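Local structure of putative hydroxymethylglutaryl-CoA synthase (Streptococcus mutans, 3SQZ) at residues T259-F264 / K335-S340; L294-E299 / S327-A332; E208-T213 / Q251-V256; G38-G43 / D199-I204. The protein binds coenzyme A and probably acts as a hydroxymethylglutaryl-CoA synthase, condensing acetyl-CoA with acetoacetyl-CoA on a thiolase-type fold. All blocks are in the same frame, centred on the assembly; numbering follows the deposited sequence.

Interaction 1: T259-F264 / K335-S340; sequences TDFAAF and KIALFS
K335 meets the turn ahead of strand 263-266 with both backbone and side chain. K335 O accepts from A262 N at 2.8 Å, nearly linear (165°), while its N reaches D260 O through a bridging water. A bend at chi3 (-100°) folds the lysine chain back, which places K335 CE 3.5 Å from D260 O, and CB lies against CD1 of F261.

At I336 the contact is mostly with the carbonyl of A263: I336 CG2 rests on A263 O, and I336 CA approaches the same oxygen at 3.5 Å. A263 N, by contrast, is buried with no polar partner in the model.

A337 carries the centre. A337 N donates to A263 O at 3.1 Å, and its methyl fits between two rings. A337 CB lies 3.9 Å from the F261 ring centroid and 3.7 Å from that of F264, in each case 12° off the normal, so both are CH-pi contacts over a face. F264 and A337 form a parallel beta pair.

F339 then brings CB to the edge of the F264 ring, 3.9 Å from F264 CE1, before its own ring leads off toward Y239 and H267, the predicted proton donor/acceptor.

This parallel pairing forms one margin of the mixed sheet of the thiolase fold: strand 263-266, outermost within this chain, lies beside 335-342, whose other neighbour is strand 346-354. Helix 315-326 covers I336 and A263, while W247 of helix 232-254 meets the F264 ring edge-to-face.

Interaction 2: L294-E299 / S327-A332; sequences LKVNFE and SQNLVA
N297 and N329 come from opposite directions, their amide planes 37° apart, and as modelled they exchange two hydrogen bonds of unequal quality. N329 ND2 gives a straight bond to N297 OD1 (2.9 Å, 176°), arriving in the carbonyl plane on a lone pair. N297 ND2 lies 3.0 Å from N329 OD1 and 2.7 Å from S327 OG, but one N-H points between these two acceptors and is shared, so both bonds are bent and weak. A262 O also lies 2.9 Å from N297 OD1, a pairing of two acceptors, so which end of the N297 amide is which remains uncertain.

S327 is the first residue to leave helical geometry after helix 315-326. With OG anti to its own N (chi1 172°), the hydroxyl oxygen of S327 accepts from N329 N at 3.1 Å and from L330 N, making an ST turn and an ST motif, consistent with N329 being turned toward helix 288-302.

Beside the polar cluster, L330, buried against L323 and L324 of helix 315-326, brings CD2 to 3.9 Å from N297 OD1. The solvent side is much looser: exposed V296 merely brings CG1 to 4.1 Å from N329 OD1.

Interaction 3: E208-T213 / Q251-V256; sequences ETLAQT and QKRFDV
The F254 ring is covered on one face by E208, whose CB lies 3.6 Å from the centroid and only 10° off the normal, a CH-pi contact. The preceding residue, R253, covers the opposite face with its own CB. Near the ring plane, at the edge, come the backbone of T209, with O 3.5 Å from F254 CZ, and more loosely L210 CB, 4.4 Å from F254 CE2.

The other flat group is the guanidinium of R253. L210 CD1 sits on one of its faces, displaced from the centre toward R253 NH1 at 3.4 Å, and the two side chains cross at about a right angle.

E208 touches the ring with its aliphatic part: E208 CG is 3.4 Å from F254 CD1, and the bend at chi2 (80°) then carries the carboxylate off the ring, steeply inclined to it at 85°. No hydrogen bond joins the segments; the contact consists mainly of aliphatic carbons over flat groups, with T209 O at the ring edge.

It lies where helix 232-254 runs out, D255 leaving helical geometry with positive phi. One turn back, Y250 bonds E208 O through its hydroxyl and E249 forms a salt bridge with R253 NE. L210 is linked through its backbone to I349 of strand 346-354, and F254 and R253 at the helix end lie against 208-210.

Interaction 4: G38-G43 / D199-I204; sequences GIDKIG and DPRILI
I39 faces two residues at once, I202 and L203, which makes this antiparallel pairing a classic beta bulge. The evidence is I39 O, which accepts from L203 N at 3.0 Å and from I202 N at 3.1 Å, while I39 N donates to L203 O. Next along, G38 and I204 form a non-hydrogen-bonded pair, and P200 packs its CG against G38 N.

D40 and R201 grip each other side-on, which should restrain both. D40 holds CG anti to its N (chi1 -175°), which swings the carboxylate back to the other segment, and the bend of R201 at chi3 (-68°) turns the guanidinium side-on to it. R201 NE binds D40 OD1 and R201 NH2 binds D40 OD2, each at 2.9 Å and each on the syn side, with the two planes only 16° apart. OD1 also takes R201 N on its anti lone pair and a water that reaches D199 O, a dense set of donors that should hold the carboxylate's rotation.

K41 runs alongside R201, K41 NZ being 4.0 Å from R201 NH2; a water accepts from both, and NZ has its own salt bridge to D101, which probably eases the like charges.

On the apolar side, I202 sends CD1 to the CG1 of I42 at 4.0 Å, the two side chains crossing at about a right angle. The same isoleucine covers D40 O, a buried oxygen with no polar partner in the model: I202 CG1 is 3.4 Å from D40 O.

Overall arrangement
From the N terminus, strand 37-45 comes first, and interaction 4 pairs it with the start of strand 203-213, closing a loop of 155 residues. Strand 203-213 continues, after a break, into interaction 3, which closes 37 residues and sets the end of helix 232-254 against it. Strand 263-266 follows that helix, and interaction 1 joins it to strand 335-342 across 70 residues. Interaction 2, spanning 27 residues, is nested inside that loop, linking helix 288-302 to the loop after helix 315-326; A262 CB touches L330 CD2 between the two. The rest are in series and none cross. Interactions 1, 3 and 4 all reach one mixed sheet, I336 touching L203.

Interaction 1: T259-F264 / K335-S340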
# COMPACT_ATOMS: atom_id res chain seq x y z
N THR A 259 -15.60 16.38 12.43
CA THR A 259 -16.48 15.71 13.38
C THR A 259 -17.44 14.70 12.74
O THR A 259 -18.11 13.95 13.45
CB THR A 259 -17.27 16.72 14.23
OG1 THR A 259 -17.94 17.65 13.37
CG2 THR A 259 -16.34 17.50 15.17
N ASP A 260 -17.51 14.67 11.42
CA ASP A 260 -18.34 13.67 10.75
C ASP A 260 -17.68 12.30 10.68
O ASP A 260 -18.32 11.31 10.32
CB ASP A 260 -18.72 14.15 9.34
CG ASP A 260 -19.65 15.34 9.38
OD1 ASP A 260 -20.63 15.29 10.14
OD2 ASP A 260 -19.39 16.33 8.66
N PHE A 261 -16.40 12.24 11.04
CA PHE A 261 -15.61 11.03 10.85
C PHE A 261 -15.11 10.47 12.17
O PHE A 261 -14.82 11.21 13.10
CB PHE A 261 -14.46 11.34 9.90
CG PHE A 261 -14.94 11.83 8.57
CD1 PHE A 261 -15.42 10.94 7.63
CD2 PHE A 261 -14.99 13.19 8.29
CE1 PHE A 261 -15.91 11.38 6.42
CE2 PHE A 261 -15.47 13.64 7.08
CZ PHE A 261 -15.93 12.73 6.14
N ALA A 262 -15.01 9.14 12.22
CA ALA A 262 -14.51 8.46 13.40
C ALA A 262 -13.00 8.22 13.32
O ALA A 262 -12.37 7.94 14.33
CB ALA A 262 -15.23 7.13 13.57
N ALA A 263 -12.44 8.33 12.11
CA ALA A 263 -11.02 8.10 11.88
C ALA A 263 -10.62 8.77 10.58
O ALA A 263 -11.43 8.89 9.64
CB ALA A 263 -10.72 6.62 11.83
N PHE A 264 -9.36 9.17 10.51
CA PHE A 264 -8.76 9.71 9.29
C PHE A 264 -7.53 8.87 8.97
O PHE A 264 -6.68 8.66 9.84
CB PHE A 264 -8.38 11.18 9.49
CG PHE A 264 -8.59 12.05 8.26
CD1 PHE A 264 -7.90 11.80 7.08
CD2 PHE A 264 -9.47 13.13 8.29
CE1 PHE A 264 -8.09 12.59 5.95
CE2 PHE A 264 -9.66 13.94 7.16
CZ PHE A 264 -8.97 13.67 5.99
N LYS A 335 -17.91 6.58 9.86
CA LYS A 335 -17.33 7.01 8.60
C LYS A 335 -15.85 7.27 8.76
O LYS A 335 -15.38 7.75 9.79
CB LYS A 335 -18.01 8.27 8.09
CG LYS A 335 -19.47 8.08 7.75
CD LYS A 335 -20.06 9.33 7.12
CE LYS A 335 -20.84 10.15 8.14
NZ LYS A 335 -22.07 9.42 8.58
N ILE A 336 -15.11 6.94 7.71
CA ILE A 336 -13.67 7.11 7.68
C ILE A 336 -13.32 7.99 6.50
O ILE A 336 -13.86 7.81 5.40
CB ILE A 336 -12.96 5.74 7.53
CG1 ILE A 336 -13.30 4.85 8.71
CG2 ILE A 336 -11.44 5.92 7.41
CD1 ILE A 336 -12.78 3.44 8.59
N ALA A 337 -12.45 8.98 6.73
CA ALA A 337 -11.93 9.81 5.65
C ALA A 337 -10.52 9.35 5.34
O ALA A 337 -9.74 9.04 6.25
CB ALA A 337 -11.93 11.27 6.05
N LEU A 338 -10.19 9.32 4.05
CA LEU A 338 -8.90 8.85 3.59
C LEU A 338 -8.23 9.91 2.70
O LEU A 338 -8.87 10.47 1.79
CB LEU A 338 -9.04 7.53 2.82
CG LEU A 338 -9.61 6.36 3.64
CD1 LEU A 338 -11.12 6.22 3.45
CD2 LEU A 338 -8.90 5.07 3.28
N PHE A 339 -6.95 10.17 2.97
CA PHE A 339 -6.15 11.11 2.20
C PHE A 339 -5.06 10.36 1.45
O PHE A 339 -4.12 9.85 2.06
CB PHE A 339 -5.46 12.15 3.07
CG PHE A 339 -4.40 12.94 2.33
CD1 PHE A 339 -4.76 13.84 1.33
CD2 PHE A 339 -3.05 12.77 2.61
CE1 PHE A 339 -3.80 14.57 0.64
CE2 PHE A 339 -2.09 13.50 1.91
CZ PHE A 339 -2.46 14.40 0.93
N SER A 340 -5.20 10.31 0.14
CA SER A 340 -4.23 9.66 -0.72
C SER A 340 -3.31 10.71 -1.34
O SER A 340 -3.76 11.78 -1.72
CB SER A 340 -4.95 8.88 -1.81
OG SER A 340 -4.05 8.21 -2.68
O HOH W 1 -18.66 8.83 11.53

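Interaction 2: L294-E299 / S327-A332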
# COMPACT_ATOMS: atom_id res chain seq x y z
N LEU A 294 -10.00 10.26 17.73
CA LEU A 294 -9.28 10.39 16.47
C LEU A 294 -7.79 10.10 16.67
O LEU A 294 -7.15 9.49 15.81
CB LEU A 294 -9.49 11.78 15.87
CG LEU A 294 -10.89 12.06 15.32
CD1 LEU A 294 -11.11 13.54 15.05
CD2 LEU A 294 -11.16 11.23 14.06
N LYS A 295 -7.24 10.51 17.80
CA LYS A 295 -5.83 10.27 18.09
C LYS A 295 -5.55 8.77 18.30
O LYS A 295 -4.59 8.23 17.75
CB LYS A 295 -5.38 11.07 19.31
CG LYS A 295 -3.93 10.83 19.70
CD LYS A 295 -2.98 11.15 18.56
CE LYS A 295 -1.55 11.18 19.06
NZ LYS A 295 -0.58 11.47 17.97
N VAL A 296 -6.39 8.12 19.09
CA VAL A 296 -6.24 6.68 19.31
C VAL A 296 -6.36 5.93 17.99
O VAL A 296 -5.62 4.97 17.73
CB VAL A 296 -7.29 6.18 20.34
CG1 VAL A 296 -7.44 4.67 20.27
CG2 VAL A 296 -6.91 6.63 21.75
N ASN A 297 -7.30 6.35 17.14
CA ASN A 297 -7.46 5.71 15.84
C ASN A 297 -6.28 5.99 14.91
O ASN A 297 -5.86 5.10 14.16
CB ASN A 297 -8.80 6.06 15.20
CG ASN A 297 -9.96 5.34 15.87
OD1 ASN A 297 -11.13 5.73 15.73
ND2 ASN A 297 -9.64 4.31 16.63
N PHE A 298 -5.73 7.19 14.97
CA PHE A 298 -4.51 7.47 14.24
C PHE A 298 -3.38 6.51 14.65
O PHE A 298 -2.71 5.90 13.81
CB PHE A 298 -4.05 8.92 14.39
CG PHE A 298 -2.73 9.15 13.75
CD1 PHE A 298 -2.63 9.28 12.37
CD2 PHE A 298 -1.56 9.11 14.50
CE1 PHE A 298 -1.40 9.41 11.75
CE2 PHE A 298 -0.33 9.25 13.88
CZ PHE A 298 -0.25 9.40 12.51
N GLU A 299 -3.19 6.36 15.96
CA GLU A 299 -2.15 5.48 16.47
C GLU A 299 -2.38 4.03 16.02
O GLU A 299 -1.44 3.32 15.67
CB GLU A 299 -2.05 5.58 17.99
CG GLU A 299 -1.60 6.96 18.46
CD GLU A 299 -0.19 7.31 18.03
OE1 GLU A 299 0.67 6.40 17.98
OE2 GLU A 299 0.07 8.50 17.75
N SER A 327 -8.12 -0.64 16.11
CA SER A 327 -8.96 0.28 16.86
C SER A 327 -9.87 -0.49 17.79
O SER A 327 -10.42 -1.53 17.42
CB SER A 327 -9.83 1.13 15.93
OG SER A 327 -10.76 1.87 16.69
N GLN A 328 -10.04 0.04 19.00
CA GLN A 328 -10.94 -0.57 19.96
C GLN A 328 -12.29 0.13 20.03
O GLN A 328 -13.14 -0.22 20.85
CB GLN A 328 -10.28 -0.65 21.34
CG GLN A 328 -9.03 -1.53 21.32
CD GLN A 328 -8.41 -1.72 22.69
OE1 GLN A 328 -7.78 -2.75 22.96
NE2 GLN A 328 -8.59 -0.74 23.57
N ASN A 329 -12.51 1.12 19.15
CA ASN A 329 -13.73 1.91 19.22
C ASN A 329 -14.57 1.99 17.94
O ASN A 329 -15.70 2.45 17.99
CB ASN A 329 -13.43 3.33 19.72
CG ASN A 329 -12.48 4.06 18.81
OD1 ASN A 329 -11.32 4.29 19.17
ND2 ASN A 329 -12.95 4.41 17.63
N LEU A 330 -14.04 1.55 16.80
CA LEU A 330 -14.81 1.66 15.56
C LEU A 330 -16.01 0.74 15.57
O LEU A 330 -15.93 -0.41 16.02
CB LEU A 330 -13.94 1.36 14.34
CG LEU A 330 -12.92 2.44 13.99
CD1 LEU A 330 -12.00 1.94 12.91
CD2 LEU A 330 -13.60 3.73 13.53
N VAL A 331 -17.13 1.25 15.07
CA VAL A 331 -18.36 0.47 14.96
C VAL A 331 -19.02 0.67 13.60
O VAL A 331 -18.76 1.64 12.88
CB VAL A 331 -19.37 0.84 16.08
CG1 VAL A 331 -18.76 0.58 17.45
CG2 VAL A 331 -19.80 2.29 15.95
N ALA A 332 -19.90 -0.27 13.27
CA ALA A 332 -20.74 -0.16 12.09
C ALA A 332 -21.35 1.22 12.00
O ALA A 332 -21.85 1.75 13.00
CB ALA A 332 -21.83 -1.20 12.14

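Interaction 3: E208-T213 / Q251-V256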
# COMPACT_ATOMS: atom_id res chain seq x y z
N GLU A 208 -18.58 11.05 -3.00
CA GLU A 208 -18.03 12.38 -2.78
C GLU A 208 -16.51 12.28 -2.70
O GLU A 208 -15.95 11.88 -1.68
CB GLU A 208 -18.60 12.98 -1.49
CG GLU A 208 -20.11 13.28 -1.55
CD GLU A 208 -21.00 12.07 -1.34
OE1 GLU A 208 -20.52 11.01 -0.88
OE2 GLU A 208 -22.21 12.18 -1.63
N THR A 209 -15.85 12.63 -3.80
CA THR A 209 -14.40 12.53 -3.89
C THR A 209 -13.86 13.85 -4.43
O THR A 209 -14.57 14.56 -5.13
CB THR A 209 -13.97 11.39 -4.83
OG1 THR A 209 -14.47 11.65 -6.15
CG2 THR A 209 -14.51 10.06 -4.35
N LEU A 210 -12.62 14.17 -4.10
CA LEU A 210 -11.97 15.34 -4.67
C LEU A 210 -10.49 15.06 -4.83
O LEU A 210 -9.81 14.69 -3.86
CB LEU A 210 -12.17 16.55 -3.77
CG LEU A 210 -11.57 17.85 -4.33
CD1 LEU A 210 -12.32 18.31 -5.58
CD2 LEU A 210 -11.59 18.93 -3.26
N ALA A 211 -9.99 15.25 -6.05
CA ALA A 211 -8.58 15.10 -6.35
C ALA A 211 -7.97 16.44 -6.75
O ALA A 211 -8.68 17.37 -7.13
CB ALA A 211 -8.36 14.08 -7.47
N GLN A 212 -6.65 16.50 -6.67
CA GLN A 212 -5.89 17.67 -7.09
C GLN A 212 -4.60 17.20 -7.76
O GLN A 212 -3.96 16.27 -7.26
CB GLN A 212 -5.56 18.55 -5.88
CG GLN A 212 -4.94 19.88 -6.27
CD GLN A 212 -4.61 20.77 -5.09
OE1 GLN A 212 -4.98 20.50 -3.93
NE2 GLN A 212 -3.90 21.85 -5.36
N THR A 213 -4.24 17.84 -8.87
CA THR A 213 -2.98 17.57 -9.55
C THR A 213 -2.12 18.83 -9.53
O THR A 213 -2.63 19.92 -9.77
CB THR A 213 -3.22 17.19 -11.02
OG1 THR A 213 -3.97 15.97 -11.09
CG2 THR A 213 -1.91 17.00 -11.78
N GLN A 251 -14.28 19.93 2.17
CA GLN A 251 -15.26 20.38 3.15
C GLN A 251 -16.27 21.33 2.53
O GLN A 251 -17.46 21.24 2.82
CB GLN A 251 -14.55 21.06 4.32
CG GLN A 251 -13.79 20.10 5.19
CD GLN A 251 -12.92 20.80 6.19
OE1 GLN A 251 -11.78 21.17 5.89
NE2 GLN A 251 -13.44 21.00 7.39
N LYS A 252 -15.80 22.24 1.69
CA LYS A 252 -16.67 23.21 1.04
C LYS A 252 -17.65 22.55 0.07
O LYS A 252 -18.83 22.86 0.07
CB LYS A 252 -15.86 24.26 0.29
CG LYS A 252 -15.00 25.15 1.17
CD LYS A 252 -14.25 26.17 0.33
CE LYS A 252 -13.31 27.01 1.19
NZ LYS A 252 -14.04 27.69 2.30
N ARG A 253 -17.14 21.65 -0.77
CA ARG A 253 -17.99 21.04 -1.78
C ARG A 253 -19.02 20.10 -1.19
O ARG A 253 -20.12 19.98 -1.72
CB ARG A 253 -17.14 20.30 -2.82
CG ARG A 253 -16.29 21.23 -3.64
CD ARG A 253 -15.69 20.51 -4.83
NE ARG A 253 -14.77 21.39 -5.54
CZ ARG A 253 -14.28 21.14 -6.75
NH1 ARG A 253 -14.62 20.03 -7.39
NH2 ARG A 253 -13.44 22.00 -7.30
N PHE A 254 -18.67 19.44 -0.09
CA PHE A 254 -19.48 18.33 0.40
C PHE A 254 -20.12 18.53 1.76
O PHE A 254 -20.80 17.64 2.27
CB PHE A 254 -18.67 17.03 0.36
CG PHE A 254 -18.18 16.68 -1.01
CD1 PHE A 254 -19.09 16.52 -2.05
CD2 PHE A 254 -16.83 16.54 -1.28
CE1 PHE A 254 -18.66 16.21 -3.32
CE2 PHE A 254 -16.39 16.23 -2.56
CZ PHE A 254 -17.31 16.06 -3.58
N ASP A 255 -19.92 19.71 2.33
CA ASP A 255 -20.55 20.08 3.60
C ASP A 255 -20.26 19.07 4.70
O ASP A 255 -21.18 18.55 5.34
CB ASP A 255 -22.06 20.27 3.42
CG ASP A 255 -22.72 20.85 4.65
OD1 ASP A 255 -22.04 21.59 5.40
OD2 ASP A 255 -23.92 20.57 4.87
N VAL A 256 -18.98 18.82 4.94
CA VAL A 256 -18.57 17.95 6.03
C VAL A 256 -17.49 18.63 6.84
O VAL A 256 -16.91 19.64 6.43
CB VAL A 256 -18.04 16.60 5.53
CG1 VAL A 256 -19.13 15.83 4.80
CG2 VAL A 256 -16.81 16.80 4.65

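Interaction 4: G38-G43 / D199-I204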
# COMPACT_ATOMS: atom_id res chain seq x y z
N GLY A 38 -18.50 -1.41 -2.38
CA GLY A 38 -17.27 -1.07 -1.70
C GLY A 38 -16.33 -2.23 -1.49
O GLY A 38 -16.35 -3.21 -2.23
N ILE A 39 -15.50 -2.09 -0.46
CA ILE A 39 -14.48 -3.06 -0.14
C ILE A 39 -15.08 -4.19 0.69
O ILE A 39 -15.55 -3.99 1.81
CB ILE A 39 -13.31 -2.40 0.62
CG1 ILE A 39 -12.68 -1.27 -0.21
CG2 ILE A 39 -12.26 -3.45 1.00
CD1 ILE A 39 -11.71 -0.40 0.57
N ASP A 40 -15.06 -5.38 0.11
CA ASP A 40 -15.62 -6.57 0.73
C ASP A 40 -14.59 -7.31 1.56
O ASP A 40 -14.90 -7.83 2.63
CB ASP A 40 -16.17 -7.49 -0.35
CG ASP A 40 -16.88 -8.69 0.21
OD1 ASP A 40 -17.83 -8.52 1.01
OD2 ASP A 40 -16.50 -9.82 -0.16
N LYS A 41 -13.37 -7.40 1.04
CA LYS A 41 -12.27 -8.09 1.70
C LYS A 41 -10.97 -7.36 1.42
O LYS A 41 -10.82 -6.75 0.35
CB LYS A 41 -12.17 -9.56 1.25
CG LYS A 41 -13.35 -10.41 1.76
CD LYS A 41 -13.23 -11.89 1.41
CE LYS A 41 -13.47 -12.12 -0.08
NZ LYS A 41 -13.70 -13.57 -0.39
N ILE A 42 -10.05 -7.41 2.38
CA ILE A 42 -8.71 -6.85 2.25
C ILE A 42 -7.69 -7.92 2.59
O ILE A 42 -7.76 -8.53 3.66
CB ILE A 42 -8.49 -5.64 3.20
CG1 ILE A 42 -9.55 -4.56 2.99
CG2 ILE A 42 -7.10 -5.07 3.00
CD1 ILE A 42 -9.54 -3.46 4.05
N GLY A 43 -6.75 -8.16 1.67
CA GLY A 43 -5.65 -9.07 1.91
C GLY A 43 -4.35 -8.29 1.96
O GLY A 43 -4.23 -7.21 1.37
N ASP A 199 -22.82 -4.76 -1.92
CA ASP A 199 -23.06 -5.25 -0.57
C ASP A 199 -21.78 -5.73 0.10
O ASP A 199 -21.68 -6.86 0.57
CB ASP A 199 -24.12 -6.34 -0.60
CG ASP A 199 -25.45 -5.83 -1.12
OD1 ASP A 199 -25.81 -4.69 -0.76
OD2 ASP A 199 -26.10 -6.54 -1.90
N PRO A 200 -20.78 -4.84 0.14
CA PRO A 200 -19.48 -5.20 0.72
C PRO A 200 -19.57 -5.45 2.22
O PRO A 200 -20.39 -4.85 2.92
CB PRO A 200 -18.65 -3.95 0.46
CG PRO A 200 -19.64 -2.85 0.49
CD PRO A 200 -20.85 -3.41 -0.19
N ARG A 201 -18.68 -6.31 2.71
CA ARG A 201 -18.68 -6.67 4.12
C ARG A 201 -17.79 -5.81 5.01
O ARG A 201 -17.87 -5.93 6.23
CB ARG A 201 -18.37 -8.16 4.28
CG ARG A 201 -19.55 -9.03 3.88
CD ARG A 201 -19.22 -10.50 3.84
NE ARG A 201 -18.30 -10.79 2.75
CZ ARG A 201 -17.85 -12.00 2.46
NH1 ARG A 201 -18.21 -13.05 3.20
NH2 ARG A 201 -17.02 -12.17 1.44
N ILE A 202 -16.97 -4.94 4.43
CA ILE A 202 -16.11 -4.08 5.24
C ILE A 202 -16.45 -2.60 5.14
O ILE A 202 -16.84 -1.99 6.14
CB ILE A 202 -14.60 -4.29 4.95
CG1 ILE A 202 -14.21 -5.75 5.22
CG2 ILE A 202 -13.76 -3.33 5.79
CD1 ILE A 202 -12.77 -6.06 4.85
N LEU A 203 -16.32 -2.01 3.94
CA LEU A 203 -16.41 -0.57 3.81
C LEU A 203 -17.21 -0.18 2.58
O LEU A 203 -16.81 -0.48 1.45
CB LEU A 203 -15.01 0.06 3.73
CG LEU A 203 -14.93 1.58 3.92
CD1 LEU A 203 -15.11 1.95 5.39
CD2 LEU A 203 -13.61 2.14 3.38
N ILE A 204 -18.32 0.51 2.79
CA ILE A 204 -19.07 1.10 1.69
C ILE A 204 -18.34 2.35 1.22
O ILE A 204 -18.00 3.21 2.03
CB ILE A 204 -20.48 1.50 2.16
CG1 ILE A 204 -21.26 0.26 2.61
CG2 ILE A 204 -21.23 2.22 1.05
CD1 ILE A 204 -22.40 0.56 3.55
O HOH W 2 -20.21 -9.63 0.15
O HOH W 3 -16.10 -14.77 0.70